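Acyl-CoA dehydrogenase (PDB 2PG0) probably catalyses the FAD-dependent dehydrogenation of acyl chains at the alpha-beta position, introducing a double bond. Local coordinates at residues 6-10 with 306-310; 46-50 with 88-94. One frame throughout, in Å; residues are numbered along the deposited sequence.

In the fold
The first modelled residues, 6-10, already form one side of contact 1, where this loop meets helix 285-313 of the C-terminal domain. That pairing closes a loop of nearly 300 residues, spanning all the N-terminal helices, the beta strands of the middle domain and helix 237-273. Contact 2 is nested inside it and is far more local: helix 44-52 returns to the start of helix 89-105, with helix 71-84 in between along the chain. The two contacts do not touch, their nearest atoms being about 13 Å apart. Contact 1 thus ties the N-terminal end to the C-terminal helices, while contact 2 joins helices within the N-terminal domain, near the FAD.

Contact 1 of 2, residues 6-10 with 306-310; sequences TARYL and DRVIE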
ATOM      1  N   THR A   6       8.443 -10.566 -26.128  1.00 33.75           N
ATOM      2  CA  THR A   6       9.905 -10.697 -26.392  1.00 33.66           C
ATOM      3  C   THR A   6      10.589  -9.328 -26.422  1.00 33.47           C
ATOM      4  O   THR A   6       9.988  -8.325 -26.843  1.00 33.53           O
ATOM      5  CB  THR A   6      10.193 -11.455 -27.709  1.00 33.57           C
ATOM      6  OG1 THR A   6       9.771 -10.661 -28.826  1.00 33.49           O
ATOM      7  CG2 THR A   6       9.470 -12.801 -27.727  1.00 33.53           C
ATOM      8  N   ALA A   7      11.837  -9.314 -25.962  1.00 33.21           N
ATOM      9  CA  ALA A   7      12.692  -8.130 -25.964  1.00 33.02           C
ATOM     10  C   ALA A   7      13.760  -8.258 -27.041  1.00 32.60           C
ATOM     11  O   ALA A   7      14.423  -9.304 -27.156  1.00 32.99           O
ATOM     12  CB  ALA A   7      13.340  -7.947 -24.611  1.00 33.16           C
ATOM     13  N   ARG A   8      13.940  -7.171 -27.788  1.00 31.59           N
ATOM     14  CA  ARG A   8      14.693  -7.164 -29.036  1.00 30.76           C
ATOM     15  C   ARG A   8      16.208  -7.259 -28.910  1.00 29.23           C
ATOM     16  O   ARG A   8      16.885  -7.361 -29.924  1.00 29.59           O
ATOM     17  CB  ARG A   8      14.348  -5.917 -29.856  1.00 31.33           C
ATOM     18  CG  ARG A   8      12.871  -5.729 -30.117  1.00 33.55           C
ATOM     19  CD  ARG A   8      12.624  -4.773 -31.271  1.00 37.33           C
ATOM     20  NE  ARG A   8      11.272  -4.219 -31.215  1.00 39.90           N
ATOM     21  CZ  ARG A   8      10.526  -3.920 -32.276  1.00 41.48           C
ATOM     22  NH1 ARG A   8      10.987  -4.113 -33.508  1.00 41.87           N
ATOM     23  NH2 ARG A   8       9.305  -3.424 -32.098  1.00 41.79           N
ATOM     24  N   TYR A   9      16.750  -7.205 -27.698  1.00 27.19           N
ATOM     25  CA  TYR A   9      18.209  -7.195 -27.563  1.00 25.07           C
ATOM     26  C   TYR A   9      18.838  -8.592 -27.609  1.00 24.54           C
ATOM     27  O   TYR A   9      20.054  -8.712 -27.733  1.00 24.17           O
ATOM     28  CB  TYR A   9      18.681  -6.403 -26.332  1.00 24.26           C
ATOM     29  CG  TYR A   9      18.164  -6.915 -25.008  1.00 22.90           C
ATOM     30  CD1 TYR A   9      18.850  -7.905 -24.307  1.00 20.75           C
ATOM     31  CD2 TYR A   9      16.990  -6.400 -24.445  1.00 20.89           C
ATOM     32  CE1 TYR A   9      18.382  -8.382 -23.089  1.00 20.79           C
ATOM     33  CE2 TYR A   9      16.517  -6.867 -23.220  1.00 20.46           C
ATOM     34  CZ  TYR A   9      17.216  -7.860 -22.550  1.00 21.54           C
ATOM     35  OH  TYR A   9      16.757  -8.342 -21.342  1.00 21.25           O
ATOM     36  N   LEU A  10      18.016  -9.633 -27.505  1.00 24.05           N
ATOM     37  CA  LEU A  10      18.522 -11.005 -27.564  1.00 23.92           C
ATOM     38  C   LEU A  10      18.288 -11.618 -28.936  1.00 24.32           C
ATOM     39  O   LEU A  10      17.158 -11.641 -29.433  1.00 24.10           O
ATOM     40  CB  LEU A  10      17.879 -11.888 -26.491  1.00 23.60           C
ATOM     41  CG  LEU A  10      18.077 -11.512 -25.017  1.00 23.01           C
ATOM     42  CD1 LEU A  10      17.218 -12.392 -24.125  1.00 21.92           C
ATOM     43  CD2 LEU A  10      19.552 -11.571 -24.586  1.00 21.16           C
ATOM     44  N   ASP A 306      13.764  -4.221 -19.760  1.00 13.60           N
ATOM     45  CA  ASP A 306      14.117  -4.637 -21.119  1.00 14.00           C
ATOM     46  C   ASP A 306      14.189  -3.437 -22.057  1.00 14.27           C
ATOM     47  O   ASP A 306      15.096  -3.345 -22.892  1.00 14.24           O
ATOM     48  CB  ASP A 306      13.115  -5.665 -21.656  1.00 14.22           C
ATOM     49  CG  ASP A 306      13.425  -7.093 -21.209  1.00 14.63           C
ATOM     50  OD1 ASP A 306      14.460  -7.339 -20.536  1.00 16.00           O
ATOM     51  OD2 ASP A 306      12.619  -7.979 -21.549  1.00 17.05           O
ATOM     52  N   ARG A 307      13.248  -2.507 -21.902  1.00 14.31           N
ATOM     53  CA  ARG A 307      13.274  -1.278 -22.695  1.00 14.40           C
ATOM     54  C   ARG A 307      14.489  -0.410 -22.348  1.00 13.91           C
ATOM     55  O   ARG A 307      15.151   0.127 -23.241  1.00 13.31           O
ATOM     56  CB  ARG A 307      11.961  -0.498 -22.539  1.00 14.80           C
ATOM     57  CG  ARG A 307      11.837   0.720 -23.437  1.00 16.06           C
ATOM     58  CD  ARG A 307      11.822   0.337 -24.910  1.00 19.25           C
ATOM     59  NE  ARG A 307      11.798   1.535 -25.743  1.00 23.02           N
ATOM     60  CZ  ARG A 307      12.887   2.159 -26.168  1.00 24.99           C
ATOM     61  NH1 ARG A 307      14.086   1.681 -25.859  1.00 28.50           N
ATOM     62  NH2 ARG A 307      12.783   3.249 -26.914  1.00 28.66           N
ATOM     63  N   VAL A 308      14.780  -0.279 -21.058  1.00 13.78           N
ATOM     64  CA  VAL A 308      15.954   0.464 -20.609  1.00 14.37           C
ATOM     65  C   VAL A 308      17.261  -0.155 -21.130  1.00 14.45           C
ATOM     66  O   VAL A 308      18.146   0.571 -21.577  1.00 14.51           O
ATOM     67  CB  VAL A 308      15.959   0.644 -19.062  1.00 14.48           C
ATOM     68  CG1 VAL A 308      17.261   1.259 -18.582  1.00 15.05           C
ATOM     69  CG2 VAL A 308      14.777   1.527 -18.630  1.00 14.56           C
ATOM     70  N   ILE A 309      17.376  -1.484 -21.082  1.00 14.72           N
ATOM     71  CA  ILE A 309      18.531  -2.181 -21.695  1.00 15.54           C
ATOM     72  C   ILE A 309      18.699  -1.754 -23.164  1.00 15.92           C
ATOM     73  O   ILE A 309      19.788  -1.358 -23.573  1.00 15.60           O
ATOM     74  CB  ILE A 309      18.422  -3.734 -21.559  1.00 15.41           C
ATOM     75  CG1 ILE A 309      18.663  -4.166 -20.106  1.00 15.00           C
ATOM     76  CG2 ILE A 309      19.406  -4.452 -22.501  1.00 15.22           C
ATOM     77  CD1 ILE A 309      18.167  -5.582 -19.795  1.00 15.21           C
ATOM     78  N   GLU A 310      17.611  -1.795 -23.933  1.00 16.83           N
ATOM     79  CA  GLU A 310      17.626  -1.384 -25.342  1.00 18.52           C
ATOM     80  C   GLU A 310      18.130   0.051 -25.534  1.00 18.34           C
ATOM     81  O   GLU A 310      19.023   0.290 -26.354  1.00 18.33           O
ATOM     82  CB  GLU A 310      16.241  -1.566 -25.980  1.00 18.17           C
ATOM     83  CG  GLU A 310      15.816  -3.024 -26.146  1.00 20.15           C
ATOM     84  CD  GLU A 310      14.364  -3.169 -26.584  1.00 21.50           C
ATOM     85  OE1 GLU A 310      13.748  -2.149 -26.968  1.00 23.64           O
ATOM     86  OE2 GLU A 310      13.834  -4.305 -26.534  1.00 26.10           O
TER
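Tyr9 reaches from the loop 6-10 onto helix 285-313 and is gripped there in two ways. Its hydroxyl donates a hydrogen bond to the carboxylate of Asp306, OH to OD1 2.6 Å, arriving from above the carboxylate plane, 50° out of it. Ring and carboxylate are turned steeply against each other, their planes 77° apart. Over one face of the ring lies Ile309, whose CG2 stands 3.6 Å from the ring centroid in a CH-pi contact, almost on the ring normal. CD1 of the same isoleucine meets the hydroxyl end at 3.5 Å from Tyr9 OH. A tyrosine suits this place because its flat ring offers a broad apolar surface while its OH satisfies an acidic partner.

Glu310, one helical turn beyond Asp306, binds the loop's backbone. Extended beyond CG, it carries OE2 to the amide of Arg8, N to OE2 3.1 Å, on the anti side of the carboxylate and 33° out of its plane, while its CG lies at the edge of the Tyr9 ring. This amide lies within the type I turn from Ala7 to Leu10, so the bond fixes the turn against the helix. Asp306 has its other oxygen close to the small Ala7, OD2 to CB 3.1 Å. A salt bridge from Arg302 to OD1 gives that oxygen a second partner and probably stabilises the negative charge.

Helix 71-84 also packs against this site, with Val75 touching both Tyr9 and Ile309, and Ile309 reaches Ile254 of helix 237-273. Arg307 of a second subunit donates a hydrogen bond to the carbonyl of Thr6. The loop thus packs on helix 285-313 just before helix 12-28 begins, close to the interface with that subunit.

Contact 2 of 2, residues 46-50 with 88-94; sequences FWAKM and LVGIGLH
Trp47 lays one face of its indole against Ile91, whose CG1 sits 4.0 Å from the centroid of the six-membered ring. The outer edge of that ring meets helix 89-105 at two neighbouring atoms: CH2 is 3.2 Å from Gly90 O, and CZ3 is 3.6 Å from His94 CB. With its plane at 87° to the imidazole, the indole edge points at the face of His94 in a T-shaped pair. The carbonyl met by the indole rim, Gly90 O, also accepts His94 N and Asn163 ND2.

The indole, with the most surface buried, is the tight part. Phe46 and Met50 make sparser contacts through single atoms, though these too are buried: Phe46 CE2 lies 3.5 Å from Ile91 CD1 and also touches Leu88 CD2, and Met50, bent at chi2 and chi3, meets Ile91 CG2 tip to tip through CE. The solvent side is the face of helix 44-52 turned away from 88-94, where Ala48 is exposed.

His94 is held by hydrogen bonds to Cys118 O and Thr125 OG1, which fix its imidazole. Helix 12-28 packs on Met50 through Phe21 and Phe24, helix 71-84 on Ile91 through Leu81, and Gly90 adjoins Thr162, an FAD-binding residue.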
ATOM      1  N   PHE A  46      36.681 -20.823  -8.689  1.00 16.54           N
ATOM      2  CA  PHE A  46      35.469 -20.558  -9.467  1.00 15.85           C
ATOM      3  C   PHE A  46      35.656 -19.412 -10.465  1.00 15.61           C
ATOM      4  O   PHE A  46      35.250 -19.525 -11.617  1.00 15.18           O
ATOM      5  CB  PHE A  46      34.242 -20.290  -8.580  1.00 15.98           C
ATOM      6  CG  PHE A  46      32.985 -20.025  -9.373  1.00 16.31           C
ATOM      7  CD1 PHE A  46      32.280 -21.081  -9.956  1.00 16.14           C
ATOM      8  CD2 PHE A  46      32.537 -18.724  -9.583  1.00 16.70           C
ATOM      9  CE1 PHE A  46      31.125 -20.846 -10.715  1.00 16.89           C
ATOM     10  CE2 PHE A  46      31.381 -18.476 -10.332  1.00 17.34           C
ATOM     11  CZ  PHE A  46      30.674 -19.539 -10.903  1.00 16.97           C
ATOM     12  N   TRP A  47      36.250 -18.309 -10.012  1.00 15.57           N
ATOM     13  CA  TRP A  47      36.598 -17.193 -10.893  1.00 15.86           C
ATOM     14  C   TRP A  47      37.541 -17.619 -12.026  1.00 16.00           C
ATOM     15  O   TRP A  47      37.392 -17.180 -13.171  1.00 15.90           O
ATOM     16  CB  TRP A  47      37.264 -16.084 -10.082  1.00 15.88           C
ATOM     17  CG  TRP A  47      36.313 -15.302  -9.214  1.00 15.81           C
ATOM     18  CD1 TRP A  47      35.787 -15.682  -8.014  1.00 16.20           C
ATOM     19  CD2 TRP A  47      35.799 -13.992  -9.482  1.00 15.97           C
ATOM     20  NE1 TRP A  47      34.966 -14.685  -7.516  1.00 16.73           N
ATOM     21  CE2 TRP A  47      34.962 -13.637  -8.397  1.00 16.50           C
ATOM     22  CE3 TRP A  47      35.966 -13.082 -10.535  1.00 16.10           C
ATOM     23  CZ2 TRP A  47      34.295 -12.409  -8.337  1.00 16.16           C
ATOM     24  CZ3 TRP A  47      35.299 -11.864 -10.479  1.00 15.98           C
ATOM     25  CH2 TRP A  47      34.476 -11.539  -9.380  1.00 15.85           C
ATOM     26  N   ALA A  48      38.514 -18.467 -11.686  1.00 16.10           N
ATOM     27  CA  ALA A  48      39.467 -18.988 -12.664  1.00 16.14           C
ATOM     28  C   ALA A  48      38.738 -19.792 -13.743  1.00 15.91           C
ATOM     29  O   ALA A  48      39.063 -19.682 -14.928  1.00 16.30           O
ATOM     30  CB  ALA A  48      40.517 -19.846 -11.973  1.00 16.10           C
ATOM     31  N   LYS A  49      37.763 -20.600 -13.326  1.00 15.82           N
ATOM     32  CA  LYS A  49      36.941 -21.370 -14.261  1.00 15.92           C
ATOM     33  C   LYS A  49      36.087 -20.446 -15.124  1.00 15.78           C
ATOM     34  O   LYS A  49      35.957 -20.656 -16.326  1.00 15.80           O
ATOM     35  CB  LYS A  49      36.061 -22.377 -13.517  1.00 16.24           C
ATOM     36  CG  LYS A  49      36.834 -23.543 -12.903  1.00 16.06           C
ATOM     37  CD  LYS A  49      35.972 -24.250 -11.869  1.00 18.08           C
ATOM     38  CE  LYS A  49      36.640 -25.484 -11.315  1.00 19.74           C
ATOM     39  NZ  LYS A  49      35.838 -26.056 -10.188  1.00 19.85           N
ATOM     40  N   MET A  50      35.512 -19.413 -14.508  1.00 15.89           N
ATOM     41  CA  MET A  50      34.762 -18.405 -15.255  1.00 15.56           C
ATOM     42  C   MET A  50      35.641 -17.743 -16.327  1.00 15.88           C
ATOM     43  O   MET A  50      35.215 -17.573 -17.476  1.00 16.09           O
ATOM     44  CB  MET A  50      34.169 -17.358 -14.298  1.00 15.37           C
ATOM     45  CG  MET A  50      32.961 -17.858 -13.486  1.00 14.65           C
ATOM     46  SD  MET A  50      31.362 -17.920 -14.355  1.00  9.73           S
ATOM     47  CE  MET A  50      31.008 -16.154 -14.469  1.00 12.13           C
ATOM     48  N   LEU A  88      26.578 -14.113  -5.941  1.00 12.52           N
ATOM     49  CA  LEU A  88      27.373 -14.066  -7.165  1.00 12.59           C
ATOM     50  C   LEU A  88      27.474 -12.673  -7.809  1.00 12.97           C
ATOM     51  O   LEU A  88      28.068 -12.523  -8.889  1.00 13.07           O
ATOM     52  CB  LEU A  88      26.849 -15.103  -8.157  1.00 12.01           C
ATOM     53  CG  LEU A  88      27.317 -16.517  -7.783  1.00 12.18           C
ATOM     54  CD1 LEU A  88      26.395 -17.553  -8.397  1.00 12.14           C
ATOM     55  CD2 LEU A  88      28.778 -16.769  -8.181  1.00 11.67           C
ATOM     56  N   VAL A  89      26.922 -11.660  -7.133  1.00 12.91           N
ATOM     57  CA  VAL A  89      26.934 -10.278  -7.650  1.00 13.59           C
ATOM     58  C   VAL A  89      28.326  -9.711  -7.893  1.00 13.27           C
ATOM     59  O   VAL A  89      28.480  -8.765  -8.666  1.00 13.64           O
ATOM     60  CB  VAL A  89      26.167  -9.286  -6.735  1.00 13.80           C
ATOM     61  CG1 VAL A  89      24.664  -9.565  -6.791  1.00 15.47           C
ATOM     62  CG2 VAL A  89      26.726  -9.286  -5.300  1.00 13.70           C
ATOM     63  N   GLY A  90      29.325 -10.280  -7.220  1.00 13.14           N
ATOM     64  CA  GLY A  90      30.720  -9.856  -7.381  1.00 13.23           C
ATOM     65  C   GLY A  90      31.243 -10.050  -8.791  1.00 13.52           C
ATOM     66  O   GLY A  90      32.134  -9.319  -9.232  1.00 13.04           O
ATOM     67  N   ILE A  91      30.681 -11.027  -9.505  1.00 13.97           N
ATOM     68  CA  ILE A  91      31.061 -11.254 -10.905  1.00 14.35           C
ATOM     69  C   ILE A  91      30.554 -10.137 -11.813  1.00 14.14           C
ATOM     70  O   ILE A  91      31.332  -9.568 -12.585  1.00 13.40           O
ATOM     71  CB  ILE A  91      30.623 -12.642 -11.411  1.00 15.17           C
ATOM     72  CG1 ILE A  91      31.429 -13.716 -10.683  1.00 16.62           C
ATOM     73  CG2 ILE A  91      30.823 -12.746 -12.935  1.00 15.49           C
ATOM     74  CD1 ILE A  91      30.804 -15.073 -10.688  1.00 20.79           C
ATOM     75  N   GLY A  92      29.257  -9.825 -11.714  1.00 13.65           N
ATOM     76  CA  GLY A  92      28.668  -8.698 -12.441  1.00 13.72           C
ATOM     77  C   GLY A  92      29.353  -7.387 -12.102  1.00 13.93           C
ATOM     78  O   GLY A  92      29.527  -6.529 -12.963  1.00 13.83           O
ATOM     79  N   LEU A  93      29.751  -7.235 -10.840  1.00 14.02           N
ATOM     80  CA  LEU A  93      30.504  -6.054 -10.409  1.00 14.40           C
ATOM     81  C   LEU A  93      31.853  -5.956 -11.148  1.00 14.10           C
ATOM     82  O   LEU A  93      32.179  -4.918 -11.737  1.00 13.80           O
ATOM     83  CB  LEU A  93      30.693  -6.056  -8.883  1.00 14.74           C
ATOM     84  CG  LEU A  93      31.665  -4.993  -8.355  1.00 16.27           C
ATOM     85  CD1 LEU A  93      30.939  -3.717  -8.025  1.00 17.80           C
ATOM     86  CD2 LEU A  93      32.422  -5.502  -7.148  1.00 18.41           C
ATOM     87  N   HIS A  94      32.610  -7.051 -11.135  1.00 13.89           N
ATOM     88  CA  HIS A  94      33.878  -7.146 -11.874  1.00 13.86           C
ATOM     89  C   HIS A  94      33.671  -6.883 -13.368  1.00 13.53           C
ATOM     90  O   HIS A  94      34.317  -6.006 -13.937  1.00 13.15           O
ATOM     91  CB  HIS A  94      34.531  -8.522 -11.618  1.00 13.69           C
ATOM     92  CG  HIS A  94      35.749  -8.805 -12.450  1.00 15.17           C
ATOM     93  ND1 HIS A  94      37.008  -8.359 -12.108  1.00 16.00           N
ATOM     94  CD2 HIS A  94      35.905  -9.531 -13.583  1.00 15.65           C
ATOM     95  CE1 HIS A  94      37.884  -8.771 -13.008  1.00 16.32           C
ATOM     96  NE2 HIS A  94      37.241  -9.491 -13.911  1.00 15.82           N
TER